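Local coordinates for protein pyocin S5 (Pseudomonas aeruginosa PAO1, PDB 6THK) that enters Pseudomonas aeruginosa cells as a bacteriocin and probably kills them by opening channels that depolarise the cytoplasmic membrane, at residues E369-A374 with D486-A491; V475-G480 with N493-I498; A362-S367 with G480-E485. The protein carries 1 engineered substitution. All blocks are in the same frame, centred on the assembly; numbering follows the deposited sequence.

Interaction 1: E369-A374 with D486-A491; sequences EKHKDA and DLLEKA. With ZN (zinc ion), chain H.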
loop_
_atom_site.group_PDB
_atom_site.type_symbol
_atom_site.label_atom_id
_atom_site.label_comp_id
_atom_site.label_asym_id
_atom_site.label_seq_id
_atom_site.Cartn_x
_atom_site.Cartn_y
_atom_site.Cartn_z
ATOM N N GLU A 369 -4.350 49.396 -53.373
ATOM C CA GLU A 369 -4.013 50.482 -54.309
ATOM C C GLU A 369 -5.059 50.612 -55.406
ATOM O O GLU A 369 -5.357 51.732 -55.808
ATOM C CB GLU A 369 -2.619 50.304 -54.926
ATOM N N LYS A 370 -5.614 49.467 -55.867
ATOM C CA LYS A 370 -6.676 49.341 -56.869
ATOM C C LYS A 370 -7.949 50.142 -56.462
ATOM O O LYS A 370 -8.444 50.942 -57.261
ATOM C CB LYS A 370 -6.994 47.846 -57.105
ATOM C CG LYS A 370 -8.302 47.573 -57.834
ATOM C CD LYS A 370 -8.698 46.126 -57.698
ATOM C CE LYS A 370 -9.377 45.633 -58.941
ATOM N NZ LYS A 370 -9.144 44.181 -59.128
ATOM N N HIS A 371 -8.441 49.952 -55.207
ATOM C CA HIS A 371 -9.646 50.620 -54.660
ATOM C C HIS A 371 -9.374 51.923 -53.860
ATOM O O HIS A 371 -10.317 52.609 -53.435
ATOM C CB HIS A 371 -10.453 49.629 -53.800
ATOM C CG HIS A 371 -11.170 48.584 -54.601
ATOM N ND1 HIS A 371 -12.338 48.884 -55.305
ATOM C CD2 HIS A 371 -10.861 47.282 -54.801
ATOM C CE1 HIS A 371 -12.689 47.766 -55.900
ATOM N NE2 HIS A 371 -11.842 46.777 -55.634
ATOM N N LYS A 372 -8.092 52.281 -53.710
ATOM C CA LYS A 372 -7.620 53.434 -52.935
ATOM C C LYS A 372 -8.066 54.832 -53.378
ATOM O O LYS A 372 -8.387 55.623 -52.489
ATOM C CB LYS A 372 -6.087 53.454 -52.870
ATOM C CG LYS A 372 -5.536 53.969 -51.536
ATOM C CD LYS A 372 -4.024 54.259 -51.597
ATOM C CE LYS A 372 -3.183 53.095 -52.082
ATOM N NZ LYS A 372 -1.870 53.001 -51.396
ATOM N N ASP A 373 -7.986 55.173 -54.686
ATOM C CA ASP A 373 -8.269 56.521 -55.245
ATOM C C ASP A 373 -9.525 57.196 -54.669
ATOM O O ASP A 373 -9.447 58.352 -54.240
ATOM C CB ASP A 373 -8.320 56.485 -56.778
ATOM N N ALA A 374 -10.622 56.457 -54.609
ATOM C CA ALA A 374 -11.874 56.970 -54.092
ATOM C C ALA A 374 -11.764 57.365 -52.630
ATOM O O ALA A 374 -12.311 58.380 -52.214
ATOM C CB ALA A 374 -12.966 55.931 -54.270
ATOM N N ASP A 486 -12.455 40.091 -51.774
ATOM C CA ASP A 486 -13.902 40.296 -51.614
ATOM C C ASP A 486 -14.245 40.871 -50.244
ATOM O O ASP A 486 -15.228 41.603 -50.134
ATOM C CB ASP A 486 -14.743 39.044 -51.958
ATOM C CG ASP A 486 -14.423 37.767 -51.205
ATOM O OD1 ASP A 486 -14.719 37.702 -49.995
ATOM O OD2 ASP A 486 -13.954 36.797 -51.851
ATOM N N LEU A 487 -13.393 40.624 -49.228
ATOM C CA LEU A 487 -13.582 41.210 -47.901
ATOM C C LEU A 487 -13.195 42.689 -47.907
ATOM O O LEU A 487 -13.842 43.485 -47.225
ATOM C CB LEU A 487 -12.844 40.444 -46.799
ATOM C CG LEU A 487 -13.425 39.092 -46.409
ATOM C CD1 LEU A 487 -12.551 38.425 -45.384
ATOM C CD2 LEU A 487 -14.840 39.226 -45.872
ATOM N N LEU A 488 -12.181 43.061 -48.723
ATOM C CA LEU A 488 -11.738 44.443 -48.924
ATOM C C LEU A 488 -12.846 45.234 -49.623
ATOM O O LEU A 488 -13.209 46.297 -49.120
ATOM C CB LEU A 488 -10.436 44.510 -49.740
ATOM C CG LEU A 488 -10.047 45.894 -50.294
ATOM C CD1 LEU A 488 -9.781 46.899 -49.173
ATOM C CD2 LEU A 488 -8.850 45.800 -51.205
ATOM N N GLU A 489 -13.370 44.715 -50.757
ATOM C CA GLU A 489 -14.461 45.311 -51.528
ATOM C C GLU A 489 -15.686 45.623 -50.672
ATOM O O GLU A 489 -16.196 46.741 -50.725
ATOM C CB GLU A 489 -14.850 44.393 -52.690
ATOM C CG GLU A 489 -14.133 44.780 -53.970
ATOM C CD GLU A 489 -13.721 43.634 -54.872
ATOM O OE1 GLU A 489 -12.747 43.808 -55.635
ATOM O OE2 GLU A 489 -14.360 42.558 -54.812
ATOM N N LYS A 490 -16.141 44.639 -49.871
ATOM C CA LYS A 490 -17.281 44.773 -48.967
ATOM C C LYS A 490 -17.060 45.871 -47.922
ATOM O O LYS A 490 -17.970 46.656 -47.673
ATOM C CB LYS A 490 -17.585 43.439 -48.275
ATOM C CG LYS A 490 -18.356 42.459 -49.153
ATOM C CD LYS A 490 -18.359 41.046 -48.578
ATOM C CE LYS A 490 -19.170 40.112 -49.433
ATOM N NZ LYS A 490 -18.953 38.704 -49.037
ATOM N N ALA A 491 -15.853 45.924 -47.317
ATOM C CA ALA A 491 -15.545 46.898 -46.275
ATOM C C ALA A 491 -15.371 48.262 -46.893
ATOM O O ALA A 491 -15.862 49.244 -46.340
ATOM C CB ALA A 491 -14.305 46.481 -45.501
HETATM ZN ZN ZN H . -10.693 44.847 -55.591
#

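Interaction 2: V475-G480 with N493-I498; sequences VMAVTG and NLVISI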
loop_
_atom_site.group_PDB
_atom_site.type_symbol
_atom_site.label_atom_id
_atom_site.label_comp_id
_atom_site.label_asym_id
_atom_site.label_seq_id
_atom_site.Cartn_x
_atom_site.Cartn_y
_atom_site.Cartn_z
ATOM N N VAL A 475 -10.630 50.298 -40.511
ATOM C CA VAL A 475 -9.836 49.254 -39.888
ATOM C C VAL A 475 -10.185 47.917 -40.531
ATOM O O VAL A 475 -9.309 47.157 -40.903
ATOM C CB VAL A 475 -10.094 49.176 -38.380
ATOM C CG1 VAL A 475 -9.763 47.798 -37.853
ATOM C CG2 VAL A 475 -9.291 50.234 -37.652
ATOM N N MET A 476 -11.473 47.638 -40.651
ATOM C CA MET A 476 -11.942 46.410 -41.299
ATOM C C MET A 476 -11.537 46.353 -42.743
ATOM O O MET A 476 -11.181 45.280 -43.204
ATOM C CB MET A 476 -13.447 46.242 -41.175
ATOM C CG MET A 476 -13.891 46.036 -39.770
ATOM S SD MET A 476 -15.550 45.355 -39.699
ATOM C CE MET A 476 -16.558 46.795 -40.167
ATOM N N ALA A 477 -11.527 47.506 -43.442
ATOM C CA ALA A 477 -11.111 47.575 -44.847
ATOM C C ALA A 477 -9.626 47.215 -45.014
ATOM O O ALA A 477 -9.267 46.375 -45.842
ATOM C CB ALA A 477 -11.405 48.953 -45.411
ATOM N N VAL A 478 -8.812 47.786 -44.145
ATOM C CA VAL A 478 -7.380 47.569 -44.100
ATOM C C VAL A 478 -7.038 46.106 -43.729
ATOM O O VAL A 478 -6.186 45.492 -44.355
ATOM C CB VAL A 478 -6.764 48.603 -43.145
ATOM C CG1 VAL A 478 -5.621 48.029 -42.359
ATOM C CG2 VAL A 478 -6.358 49.852 -43.899
ATOM N N THR A 479 -7.710 45.575 -42.711
ATOM C CA THR A 479 -7.600 44.166 -42.260
ATOM C C THR A 479 -8.033 43.220 -43.407
ATOM O O THR A 479 -7.366 42.223 -43.653
ATOM C CB THR A 479 -8.477 43.957 -41.016
ATOM O OG1 THR A 479 -8.021 44.834 -39.995
ATOM C CG2 THR A 479 -8.484 42.531 -40.505
ATOM N N GLY A 480 -9.146 43.556 -44.079
ATOM C CA GLY A 480 -9.713 42.802 -45.192
ATOM C C GLY A 480 -8.781 42.667 -46.385
ATOM O O GLY A 480 -8.737 41.604 -46.998
ATOM N N ASN A 493 -16.922 49.345 -49.526
ATOM C CA ASN A 493 -18.282 49.821 -49.806
ATOM C C ASN A 493 -18.865 50.457 -48.557
ATOM O O ASN A 493 -19.348 51.580 -48.643
ATOM C CB ASN A 493 -19.181 48.692 -50.280
ATOM C CG ASN A 493 -18.836 48.106 -51.630
ATOM O OD1 ASN A 493 -19.285 46.999 -51.964
ATOM N ND2 ASN A 493 -18.054 48.820 -52.452
ATOM N N LEU A 494 -18.744 49.789 -47.390
ATOM C CA LEU A 494 -19.221 50.327 -46.110
ATOM C C LEU A 494 -18.585 51.682 -45.764
ATOM O O LEU A 494 -19.308 52.564 -45.325
ATOM C CB LEU A 494 -19.024 49.326 -44.974
ATOM C CG LEU A 494 -19.521 49.710 -43.571
ATOM C CD1 LEU A 494 -21.043 49.938 -43.537
ATOM C CD2 LEU A 494 -19.105 48.649 -42.549
ATOM N N VAL A 495 -17.257 51.851 -45.970
ATOM C CA VAL A 495 -16.551 53.119 -45.703
ATOM C C VAL A 495 -17.206 54.236 -46.537
ATOM O O VAL A 495 -17.677 55.214 -45.970
ATOM C CB VAL A 495 -15.024 53.028 -45.981
ATOM C CG1 VAL A 495 -14.355 54.391 -45.860
ATOM C CG2 VAL A 495 -14.350 52.024 -45.052
ATOM N N ILE A 496 -17.311 54.021 -47.838
ATOM C CA ILE A 496 -17.882 55.001 -48.740
ATOM C C ILE A 496 -19.323 55.300 -48.384
ATOM O O ILE A 496 -19.764 56.435 -48.452
ATOM C CB ILE A 496 -17.812 54.511 -50.189
ATOM C CG1 ILE A 496 -16.390 54.657 -50.728
ATOM C CG2 ILE A 496 -18.801 55.274 -51.048
ATOM C CD1 ILE A 496 -16.055 53.674 -51.825
ATOM N N SER A 497 -20.055 54.245 -48.056
ATOM C CA SER A 497 -21.454 54.333 -47.675
ATOM C C SER A 497 -21.571 55.123 -46.387
ATOM O O SER A 497 -22.520 55.865 -46.192
ATOM C CB SER A 497 -22.048 52.929 -47.523
ATOM O OG SER A 497 -23.002 52.850 -46.481
ATOM N N ILE A 498 -20.581 54.979 -45.518
ATOM C CA ILE A 498 -20.574 55.677 -44.240
ATOM C C ILE A 498 -20.283 57.137 -44.459
ATOM O O ILE A 498 -20.625 57.976 -43.643
ATOM C CB ILE A 498 -19.510 55.137 -43.278
ATOM C CG1 ILE A 498 -20.046 53.944 -42.506
ATOM C CG2 ILE A 498 -19.080 56.215 -42.301
ATOM C CD1 ILE A 498 -18.974 53.215 -41.740
#

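Interaction 3: A362-S367 with G480-E485; sequences AEAIKS and GAMIDE. With ZN (zinc ion), chain H.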
loop_
_atom_site.group_PDB
_atom_site.type_symbol
_atom_site.label_atom_id
_atom_site.label_comp_id
_atom_site.label_asym_id
_atom_site.label_seq_id
_atom_site.Cartn_x
_atom_site.Cartn_y
_atom_site.Cartn_z
ATOM N N ALA A 362 2.876 42.887 -50.430
ATOM C CA ALA A 362 2.791 43.124 -51.879
ATOM C C ALA A 362 1.373 42.866 -52.424
ATOM O O ALA A 362 0.831 43.718 -53.131
ATOM C CB ALA A 362 3.803 42.250 -52.609
ATOM N N GLU A 363 0.769 41.714 -52.061
ATOM C CA GLU A 363 -0.592 41.346 -52.462
ATOM C C GLU A 363 -1.571 42.417 -51.957
ATOM O O GLU A 363 -2.282 43.025 -52.763
ATOM C CB GLU A 363 -0.983 39.942 -51.923
ATOM C CG GLU A 363 -0.416 38.759 -52.701
ATOM C CD GLU A 363 -0.813 37.381 -52.188
ATOM O OE1 GLU A 363 -1.999 37.007 -52.343
ATOM O OE2 GLU A 363 0.068 36.656 -51.669
ATOM N N ALA A 364 -1.536 42.687 -50.628
ATOM C CA ALA A 364 -2.366 43.670 -49.924
ATOM C C ALA A 364 -2.247 45.062 -50.510
ATOM O O ALA A 364 -3.270 45.711 -50.708
ATOM C CB ALA A 364 -1.998 43.692 -48.453
ATOM N N ILE A 365 -0.998 45.515 -50.800
ATOM C CA ILE A 365 -0.689 46.821 -51.400
ATOM C C ILE A 365 -1.340 46.904 -52.785
ATOM O O ILE A 365 -1.995 47.904 -53.074
ATOM C CB ILE A 365 0.848 47.133 -51.410
ATOM C CG1 ILE A 365 1.353 47.475 -49.989
ATOM C CG2 ILE A 365 1.191 48.276 -52.393
ATOM C CD1 ILE A 365 2.832 47.190 -49.721
ATOM N N LYS A 366 -1.212 45.824 -53.600
ATOM C CA LYS A 366 -1.806 45.720 -54.942
ATOM C C LYS A 366 -3.333 45.783 -54.905
ATOM O O LYS A 366 -3.904 46.539 -55.687
ATOM C CB LYS A 366 -1.314 44.464 -55.683
ATOM N N SER A 367 -3.991 45.030 -53.982
ATOM C CA SER A 367 -5.457 45.014 -53.827
ATOM C C SER A 367 -5.962 46.359 -53.337
ATOM O O SER A 367 -6.926 46.885 -53.891
ATOM C CB SER A 367 -5.900 43.929 -52.846
ATOM O OG SER A 367 -5.565 42.620 -53.277
ATOM N N GLY A 480 -9.146 43.556 -44.079
ATOM C CA GLY A 480 -9.713 42.802 -45.192
ATOM C C GLY A 480 -8.781 42.667 -46.385
ATOM O O GLY A 480 -8.737 41.604 -46.998
ATOM N N ALA A 481 -8.020 43.730 -46.723
ATOM C CA ALA A 481 -7.013 43.717 -47.809
ATOM C C ALA A 481 -5.898 42.683 -47.523
ATOM O O ALA A 481 -5.236 42.193 -48.438
ATOM C CB ALA A 481 -6.388 45.099 -47.956
ATOM N N MET A 482 -5.711 42.358 -46.246
ATOM C CA MET A 482 -4.689 41.431 -45.778
ATOM C C MET A 482 -5.188 39.983 -45.753
ATOM O O MET A 482 -4.409 39.065 -45.471
ATOM C CB MET A 482 -4.262 41.863 -44.376
ATOM C CG MET A 482 -2.825 41.617 -44.101
ATOM S SD MET A 482 -1.792 42.814 -44.928
ATOM C CE MET A 482 -0.439 41.782 -45.431
ATOM N N ILE A 483 -6.496 39.790 -46.043
ATOM C CA ILE A 483 -7.166 38.493 -45.992
ATOM C C ILE A 483 -7.661 38.030 -47.361
ATOM O O ILE A 483 -7.138 37.057 -47.909
ATOM C CB ILE A 483 -8.299 38.500 -44.926
ATOM C CG1 ILE A 483 -7.763 38.932 -43.543
ATOM C CG2 ILE A 483 -9.010 37.139 -44.864
ATOM C CD1 ILE A 483 -8.820 39.248 -42.475
ATOM N N ASP A 484 -8.661 38.732 -47.907
ATOM C CA ASP A 484 -9.323 38.391 -49.157
ATOM C C ASP A 484 -9.762 39.665 -49.846
ATOM O O ASP A 484 -10.242 40.580 -49.176
ATOM C CB ASP A 484 -10.579 37.537 -48.827
ATOM C CG ASP A 484 -11.193 36.742 -49.965
ATOM O OD1 ASP A 484 -10.593 36.713 -51.065
ATOM O OD2 ASP A 484 -12.258 36.106 -49.741
ATOM N N GLU A 485 -9.661 39.685 -51.187
ATOM C CA GLU A 485 -10.087 40.784 -52.056
ATOM C C GLU A 485 -11.573 41.117 -51.892
ATOM O O GLU A 485 -11.913 42.298 -51.882
ATOM C CB GLU A 485 -9.777 40.481 -53.536
ATOM C CG GLU A 485 -9.966 41.670 -54.474
ATOM C CD GLU A 485 -8.738 42.389 -55.004
ATOM O OE1 GLU A 485 -7.685 41.738 -55.195
ATOM O OE2 GLU A 485 -8.856 43.598 -55.304
HETATM ZN ZN ZN H . -10.693 44.847 -55.591
#

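Interaction 1: E369-A374 with D486-A491
His371 and Glu489 are two of the three protein ligands of a zinc site that ties helix 361-378 to helix 485-498 in the pore-forming domain. His371 binds the zinc ion through NE2 at 2.2 Å, and Glu489 binds it through OE1 at 2.3 Å. The carboxylate is monodentate, since its other oxygen, Glu489 OE2, stands 4.4 Å from the zinc. The two donor atoms, His371 NE2 and Glu489 OE1, are only 3.1 Å apart, yet they share the metal rather than a proton and make no hydrogen bond. Glu489 OE1 lies at the edge of the imidazole, near the ring plane, while the planes of ring and carboxylate are turned 72° apart. With CG of His371 anti to its carbonyl carbon (chi1 -72°), the ring reaches across toward helix 485-498; the glutamate chain bends at chi2 to bring its end in. These residue types suit the place: an imidazole nitrogen and carboxylate oxygens are common zinc donors, and the anionic oxygens would offset the metal's charge. Leu488 adds an apolar neighbour, its CD2 lying 4.4 Å from His371 CD2, and it also packs on Ser367 and Phe368. Glu485 supplies the third ligand. Glu485 and Glu489, four residues apart on one helical face, together with a histidine from a second helix form the kind of interhelical zinc site in which an i, i+4 pair is completed across the bundle.

Interaction 2: V475-G480 with N493-I498
Met476 and Ala477 face Leu494 and Val495 across the antiparallel pair of successive helices 468-481 and 485-498, joined by a short turn. The contact is buried and wholly apolar. Met476 CE meets Leu494 CD2 at 3.9 Å, the two side chains crossing at a slant. Met476 bends at its last torsion (chi3 -73°), which turns CE toward the leucine. One step along each helix, Ala477 CB lies 4.3 Å from Val495 CG2: the small alanine faces a branched valine where the backbones come nearest, their CA atoms 7.8 Å apart. Thr479, although polar, is buried, and its hydroxyl is satisfied within its own helix. Thr479 OG1 donates to Val475 O at 2.8 Å, from 41° above the carbonyl plane, and the same oxygen also accepts the helical bond from Thr479 N. Around this pair, Met476 and Leu494 both pack on Met345 of helix 340-353, while Val475 and Thr479 touch Ala458 of helix 451-464. Helix 468-481, most of which falls within a predicted membrane-spanning stretch that starts in helix 451-464, is buried here, consistent with that prediction, with helix 485-498 along one flank and helices 340-353, 419-431 and 451-464 also against it.

Interaction 3: A362-S367 with G480-E485
Ala364 and Ser367, one helical turn apart on helix 361-378, face the end of helix 468-481 and the turn that follows it, within the all-helical bundle of the colicin pore-forming domain. Ala364 sits where the chains are closest: its CA is 5.1 Å from the CA of Ala481, a spacing that small side chains on both partners permit. Ala364 CA makes a C-H...O contact of 3.6 Å with Ala481 O. Met482 approaches the same alanine by a detour. Its CB points away from helix 361-378, but bends at chi2 (75°) and chi3 swing the thioether back, laying Met482 SD 3.6 Å from Ala364 CB. A flexible methionine suits this spot, where Phe439 packs on both residues. The polar half of the contact is the pair Ser367 and Glu485. Ser367 OG donates a hydrogen bond of 3.0 Å to Glu485 OE1, reaching the oxygen from above the carboxylate plane, 63° out of it. Arg359 is also hydrogen-bonded to this hydroxyl, so the buried OG has two partners. Ser367 acts as a second-shell residue, holding one carboxylate oxygen while the other serves the metal. Glu485 CG is anti to the backbone N (chi1 -170°), and beyond the bend at chi2 Glu485 OE2 binds the zinc ion at 2.2 Å.

How the interactions relate
The three contacts surround the junction of helices 468-481 and 485-498. Interaction 2 lies in the core and joins these two helices by hydrocarbon contacts alone. Interaction 1 sets helix 361-378 against helix 485-498, whereas interaction 3 sets it against the end of helix 468-481, the turn and Glu485. Interaction 1 is only partly buried, and metal coordination dominates it. Interaction 3 is buried and mixed, with close alanine packing at one end and a polar second shell at the other. These two share the zinc ion, one contributing two ligands and the other the third. Polar chemistry thus gathers round the metal, while Leu488 connects all three contacts, resting against Ser367 as well as Ala477.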